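Long-range contact in DUF3863 domain-containing protein (Parabacteroides distasonis, PDB 3LM3), which is of unknown function but is probably a glycoside hydrolase or a carbohydrate deacetylase: residues 188-200 and 208-222. Numbering follows the deposited sequence.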
loop_
_atom_site.group_PDB
_atom_site.type_symbol
_atom_site.label_atom_id
_atom_site.label_comp_id
_atom_site.label_asym_id
_atom_site.label_seq_id
_atom_site.Cartn_x
_atom_site.Cartn_y
_atom_site.Cartn_z
ATOM N N PRO A 188 -6.820 -2.027 -8.437
ATOM C CA PRO A 188 -7.487 -1.091 -7.529
ATOM C C PRO A 188 -6.569 -0.687 -6.400
ATOM O O PRO A 188 -5.649 -1.419 -6.046
ATOM C CB PRO A 188 -8.678 -1.900 -6.956
ATOM C CG PRO A 188 -8.864 -3.044 -7.956
ATOM C CD PRO A 188 -7.454 -3.368 -8.397
ATOM N N SER A 189 -6.810 0.491 -5.828
ATOM C CA SER A 189 -6.037 0.961 -4.693
ATOM C C SER A 189 -6.686 0.614 -3.370
ATOM O O SER A 189 -6.024 0.669 -2.344
ATOM C CB SER A 189 -5.780 2.445 -4.790
ATOM O OG SER A 189 -6.955 3.195 -4.598
ATOM N N TYR A 190 -7.959 0.284 -3.368
ATOM C CA TYR A 190 -8.660 -0.151 -2.161
ATOM C C TYR A 190 -8.782 -1.666 -2.196
ATOM O O TYR A 190 -8.376 -2.323 -3.186
ATOM C CB TYR A 190 -10.014 0.559 -2.022
ATOM C CG TYR A 190 -10.066 1.755 -1.059
ATOM C CD1 TYR A 190 -8.939 2.538 -0.785
ATOM C CD2 TYR A 190 -11.279 2.115 -0.484
ATOM C CE1 TYR A 190 -9.016 3.609 0.084
ATOM C CE2 TYR A 190 -11.371 3.192 0.390
ATOM C CZ TYR A 190 -10.238 3.950 0.656
ATOM O OH TYR A 190 -10.346 5.080 1.455
ATOM N N PRO A 191 -9.292 -2.259 -1.106
ATOM C CA PRO A 191 -9.115 -3.704 -0.951
ATOM C C PRO A 191 -9.926 -4.507 -1.945
ATOM O O PRO A 191 -11.024 -4.112 -2.354
ATOM C CB PRO A 191 -9.602 -3.969 0.466
ATOM C CG PRO A 191 -9.317 -2.645 1.159
ATOM C CD PRO A 191 -9.722 -1.613 0.154
ATOM N N PHE A 192 -9.364 -5.644 -2.358
ATOM C CA PHE A 192 -10.043 -6.558 -3.273
ATOM C C PHE A 192 -9.526 -7.973 -3.076
ATOM O O PHE A 192 -8.450 -8.165 -2.513
ATOM C CB PHE A 192 -9.849 -6.136 -4.746
ATOM C CG PHE A 192 -8.395 -6.144 -5.215
ATOM C CD1 PHE A 192 -7.553 -5.102 -4.898
ATOM C CD2 PHE A 192 -7.885 -7.200 -5.973
ATOM C CE1 PHE A 192 -6.237 -5.091 -5.319
ATOM C CE2 PHE A 192 -6.553 -7.197 -6.384
ATOM C CZ PHE A 192 -5.729 -6.157 -6.045
ATOM N N TYR A 193 -10.301 -8.949 -3.555
ATOM C CA TYR A 193 -9.846 -10.349 -3.631
ATOM C C TYR A 193 -9.180 -10.564 -4.992
ATOM O O TYR A 193 -9.805 -10.335 -6.031
ATOM C CB TYR A 193 -11.036 -11.280 -3.477
ATOM C CG TYR A 193 -11.747 -11.252 -2.147
ATOM C CD1 TYR A 193 -11.215 -11.871 -1.036
ATOM C CD2 TYR A 193 -12.993 -10.677 -2.027
ATOM C CE1 TYR A 193 -11.894 -11.909 0.151
ATOM C CE2 TYR A 193 -13.682 -10.685 -0.812
ATOM C CZ TYR A 193 -13.153 -11.328 0.258
ATOM O OH TYR A 193 -13.798 -11.377 1.498
ATOM N N PRO A 194 -7.908 -10.981 -5.001
ATOM C CA PRO A 194 -7.199 -11.138 -6.262
ATOM C C PRO A 194 -7.618 -12.418 -7.012
ATOM O O PRO A 194 -8.126 -13.380 -6.419
ATOM C CB PRO A 194 -5.746 -11.210 -5.827
ATOM C CG PRO A 194 -5.833 -11.899 -4.450
ATOM C CD PRO A 194 -7.061 -11.336 -3.841
ATOM N N SER A 195 -7.395 -12.375 -8.311
ATOM C CA SER A 195 -7.575 -13.509 -9.205
ATOM C C SER A 195 -6.371 -14.451 -9.196
ATOM O O SER A 195 -5.221 -14.015 -9.096
ATOM C CB SER A 195 -7.707 -12.956 -10.615
ATOM O OG SER A 195 -7.904 -13.959 -11.598
ATOM N N THR A 196 -6.630 -15.756 -9.375
ATOM C CA THR A 196 -5.547 -16.696 -9.601
ATOM C C THR A 196 -4.710 -16.327 -10.844
ATOM O O THR A 196 -3.544 -16.726 -10.949
ATOM C CB THR A 196 -6.099 -18.135 -9.734
ATOM O OG1 THR A 196 -7.118 -18.175 -10.710
ATOM C CG2 THR A 196 -6.670 -18.634 -8.386
ATOM N N GLU A 197 -5.274 -15.516 -11.733
ATOM C CA GLU A 197 -4.548 -15.054 -12.907
ATOM C C GLU A 197 -3.454 -14.039 -12.619
ATOM O O GLU A 197 -2.452 -14.021 -13.310
ATOM C CB GLU A 197 -5.499 -14.436 -13.929
ATOM C CG GLU A 197 -6.491 -15.428 -14.513
ATOM C CD GLU A 197 -7.462 -14.814 -15.498
ATOM O OE1 GLU A 197 -7.268 -13.633 -15.917
ATOM O OE2 GLU A 197 -8.453 -15.497 -15.817
ATOM N N HIS A 198 -3.673 -13.137 -11.652
ATOM C CA HIS A 198 -2.812 -11.988 -11.485
ATOM C C HIS A 198 -3.178 -11.252 -10.197
ATOM O O HIS A 198 -4.355 -10.922 -9.980
ATOM C CB HIS A 198 -2.967 -11.038 -12.672
ATOM C CG HIS A 198 -1.833 -10.072 -12.824
ATOM N ND1 HIS A 198 -1.551 -9.058 -11.920
ATOM C CD2 HIS A 198 -0.905 -9.962 -13.809
ATOM C CE1 HIS A 198 -0.494 -8.388 -12.348
ATOM N NE2 HIS A 198 -0.102 -8.902 -13.507
ATOM N N PHE A 199 -2.156 -11.004 -9.379
ATOM C CA PHE A 199 -2.333 -10.360 -8.083
ATOM C C PHE A 199 -2.955 -8.953 -8.162
ATOM O O PHE A 199 -3.526 -8.481 -7.179
ATOM C CB PHE A 199 -1.014 -10.354 -7.262
ATOM C CG PHE A 199 -0.009 -9.303 -7.668
ATOM C CD1 PHE A 199 0.610 -9.337 -8.895
ATOM C CD2 PHE A 199 0.396 -8.337 -6.754
ATOM C CE1 PHE A 199 1.563 -8.379 -9.237
ATOM C CE2 PHE A 199 1.367 -7.393 -7.082
ATOM C CZ PHE A 199 1.925 -7.386 -8.338
ATOM N N CYS A 200 -2.834 -8.268 -9.311
ATOM C CA CYS A 200 -3.413 -6.939 -9.502
ATOM C C CYS A 200 -4.859 -6.964 -10.016
ATOM O O CYS A 200 -5.530 -5.908 -10.074
ATOM C CB CYS A 200 -2.594 -6.162 -10.518
ATOM S SG CYS A 200 -0.996 -5.592 -9.892
ATOM N N ASP A 208 -11.752 -18.322 -10.226
ATOM C CA ASP A 208 -10.460 -17.682 -10.041
ATOM C C ASP A 208 -10.319 -16.981 -8.685
ATOM O O ASP A 208 -9.386 -16.210 -8.472
ATOM C CB ASP A 208 -10.149 -16.726 -11.221
ATOM C CG ASP A 208 -11.045 -15.521 -11.265
ATOM O OD1 ASP A 208 -12.240 -15.624 -10.898
ATOM O OD2 ASP A 208 -10.567 -14.456 -11.710
ATOM N N PHE A 209 -11.184 -17.320 -7.733
ATOM C CA PHE A 209 -11.246 -16.591 -6.462
ATOM C C PHE A 209 -10.094 -16.999 -5.548
ATOM O O PHE A 209 -9.781 -18.202 -5.402
ATOM C CB PHE A 209 -12.581 -16.863 -5.766
ATOM C CG PHE A 209 -12.885 -15.922 -4.617
ATOM C CD1 PHE A 209 -13.319 -14.621 -4.856
ATOM C CD2 PHE A 209 -12.737 -16.355 -3.312
ATOM C CE1 PHE A 209 -13.627 -13.764 -3.796
ATOM C CE2 PHE A 209 -13.026 -15.497 -2.246
ATOM C CZ PHE A 209 -13.474 -14.218 -2.489
ATOM N N ILE A 210 -9.464 -16.021 -4.913
ATOM C CA ILE A 210 -8.542 -16.275 -3.805
ATOM C C ILE A 210 -9.079 -15.532 -2.570
ATOM O O ILE A 210 -9.312 -14.314 -2.627
ATOM C CB ILE A 210 -7.138 -15.722 -4.120
ATOM C CG1 ILE A 210 -6.525 -16.423 -5.335
ATOM C CG2 ILE A 210 -6.207 -15.842 -2.895
ATOM C CD1 ILE A 210 -5.261 -15.735 -5.850
ATOM N N ASP A 211 -9.266 -16.244 -1.467
ATOM C CA ASP A 211 -9.798 -15.668 -0.223
ATOM C C ASP A 211 -8.669 -14.995 0.568
ATOM O O ASP A 211 -8.331 -15.399 1.676
ATOM C CB ASP A 211 -10.526 -16.749 0.582
ATOM C CG ASP A 211 -11.281 -16.200 1.776
ATOM O OD1 ASP A 211 -11.495 -14.987 1.888
ATOM O OD2 ASP A 211 -11.657 -17.012 2.641
ATOM N N CYS A 212 -8.103 -13.941 -0.012
ATOM C CA CYS A 212 -7.109 -13.148 0.640
ATOM C C CYS A 212 -7.355 -11.715 0.199
ATOM O O CYS A 212 -7.475 -11.431 -0.993
ATOM C CB CYS A 212 -5.708 -13.591 0.218
ATOM S SG CYS A 212 -4.374 -12.804 1.209
ATOM N N VAL A 213 -7.448 -10.830 1.156
ATOM C CA VAL A 213 -7.672 -9.415 0.876
ATOM C C VAL A 213 -6.323 -8.799 0.533
ATOM O O VAL A 213 -5.350 -8.889 1.291
ATOM C CB VAL A 213 -8.238 -8.701 2.123
ATOM C CG1 VAL A 213 -8.506 -7.209 1.813
ATOM C CG2 VAL A 213 -9.498 -9.383 2.613
ATOM N N ASN A 214 -6.247 -8.146 -0.614
ATOM C CA ASN A 214 -5.009 -7.531 -1.081
ATOM C C ASN A 214 -5.031 -6.028 -0.763
ATOM O O ASN A 214 -5.885 -5.300 -1.260
ATOM C CB ASN A 214 -4.794 -7.774 -2.586
ATOM C CG ASN A 214 -3.385 -7.499 -3.004
ATOM O OD1 ASN A 214 -2.585 -7.060 -2.191
ATOM N ND2 ASN A 214 -3.035 -7.773 -4.280
ATOM N N LEU A 215 -4.093 -5.609 0.065
ATOM C CA LEU A 215 -3.964 -4.257 0.582
ATOM C C LEU A 215 -2.767 -3.502 0.041
ATOM O O LEU A 215 -1.622 -3.963 0.071
ATOM C CB LEU A 215 -3.809 -4.258 2.109
ATOM C CG LEU A 215 -4.979 -4.844 2.891
ATOM C CD1 LEU A 215 -4.721 -4.716 4.404
ATOM C CD2 LEU A 215 -6.312 -4.145 2.512
ATOM N N ASP A 216 -3.029 -2.285 -0.414
ATOM C CA ASP A 216 -2.009 -1.254 -0.631
ATOM C C ASP A 216 -1.169 -0.991 0.616
ATOM O O ASP A 216 -1.613 -1.251 1.741
ATOM C CB ASP A 216 -2.703 0.029 -1.079
ATOM C CG ASP A 216 -1.774 1.045 -1.744
ATOM O OD1 ASP A 216 -0.627 0.711 -2.172
ATOM O OD2 ASP A 216 -2.203 2.234 -1.813
ATOM N N GLY A 217 0.014 -0.432 0.408
ATOM C CA GLY A 217 0.985 -0.144 1.460
ATOM C C GLY A 217 1.127 1.321 1.868
ATOM O O GLY A 217 1.369 1.610 3.040
ATOM N N TRP A 218 1.065 2.237 0.884
ATOM C CA TRP A 218 1.198 3.673 1.097
ATOM C C TRP A 218 0.138 4.435 0.317
ATOM O O TRP A 218 0.134 4.440 -0.917
ATOM C CB TRP A 218 2.559 4.211 0.629
ATOM C CG TRP A 218 3.810 3.673 1.228
ATOM C CD1 TRP A 218 4.571 4.277 2.187
ATOM C CD2 TRP A 218 4.485 2.469 0.878
ATOM N NE1 TRP A 218 5.675 3.518 2.455
ATOM C CE2 TRP A 218 5.660 2.413 1.647
ATOM C CE3 TRP A 218 4.219 1.443 -0.025
ATOM C CZ2 TRP A 218 6.551 1.346 1.567
ATOM C CZ3 TRP A 218 5.119 0.383 -0.113
ATOM C CH2 TRP A 218 6.266 0.346 0.694
ATOM N N THR A 219 -0.727 5.152 0.994
ATOM C CA THR A 219 -1.748 5.936 0.305
ATOM C C THR A 219 -1.083 7.035 -0.525
ATOM O O THR A 219 -0.326 7.848 0.006
ATOM C CB THR A 219 -2.725 6.537 1.303
ATOM O OG1 THR A 219 -3.331 5.472 2.058
ATOM C CG2 THR A 219 -3.799 7.386 0.592
HETATM N N MSE A 220 -1.423 7.055 -1.810
HETATM C CA MSE A 220 -0.897 8.034 -2.756
HETATM C C MSE A 220 -1.770 9.269 -2.899
HETATM O O MSE A 220 -2.997 9.200 -2.817
HETATM C CB MSE A 220 -0.763 7.417 -4.135
HETATM C CG MSE A 220 0.275 6.346 -4.241
HETATM SE SE MSE A 220 2.056 6.996 -3.930
HETATM C CE MSE A 220 2.220 6.575 -2.111
ATOM N N ASP A 221 -1.113 10.388 -3.197
ATOM C CA ASP A 221 -1.817 11.525 -3.786
ATOM C C ASP A 221 -2.006 11.130 -5.242
ATOM O O ASP A 221 -1.041 10.998 -5.990
ATOM C CB ASP A 221 -0.972 12.775 -3.628
ATOM C CG ASP A 221 -1.663 14.025 -4.193
ATOM O OD1 ASP A 221 -2.377 13.885 -5.215
ATOM O OD2 ASP A 221 -1.511 15.140 -3.601
ATOM N N PHE A 222 -3.262 10.943 -5.645
ATOM C CA PHE A 222 -3.545 10.426 -6.983
ATOM C C PHE A 222 -2.979 11.302 -8.095
ATOM O O PHE A 222 -2.556 10.803 -9.143
ATOM C CB PHE A 222 -5.052 10.261 -7.205
ATOM C CG PHE A 222 -5.687 9.143 -6.426
ATOM C CD1 PHE A 222 -5.272 7.840 -6.604
ATOM C CD2 PHE A 222 -6.812 9.368 -5.648
ATOM C CE1 PHE A 222 -5.897 6.806 -5.949
ATOM C CE2 PHE A 222 -7.447 8.323 -4.985
ATOM C CZ PHE A 222 -7.011 7.047 -5.170
HETATM O O HOH W 1 -4.785 2.756 -1.050
HETATM O O HOH W 2 -5.701 -2.420 -1.567
HETATM O O HOH W 3 -14.022 -14.053 2.290
HETATM O O HOH W 4 -10.739 -14.333 -14.478
#
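Residues 188-200, largely irregular, run antiparallel beside 208-222 in a buried contact that flanks strand 213-216, an edge strand of a parallel sheet, beside strand 168-172. N214 is its middle. Its backbone N gives F192 O a nearly straight bond of 2.9 Å (168°), while its CB lies over one face of the F192 ring and P188 CD over the other. Because CG of N214 stands opposite the backbone N (chi1 -164°), the amide reaches past that ring; A171 of strand 168-172 is its main partner, and ND2 adds a weak bond to F199 O at 3.0 Å. F209 slants across the Y193 ring, its CZ 3.4 Å above the plane and over the centre, with the ring planes 47° apart. Y193 OH bonds to Y333 O and, through a water, to D211 OD1, whose carboxylate also pairs with R330 of helix 322-332. With an alanine here in place of Y193, F209 would probably lose the ring it rests on and that water one of its anchors. Farther along, S195 OG donates to D208 OD2 (2.7 Å), approaching on the anti side, and accepts from E197 N in an ST turn; T196 N bonds to D208 O at 2.9 Å. At the other end, one water bridges S189 O to D216 OD2, of a carboxylate held chiefly by W174; another joins N214 O to D216 N and reaches S189 O weakly. An irregular, strand-like segment so borders a parallel beta/alpha sheet, consistent with the barrel-like fold of the glycoside hydrolase/deacetylase clan.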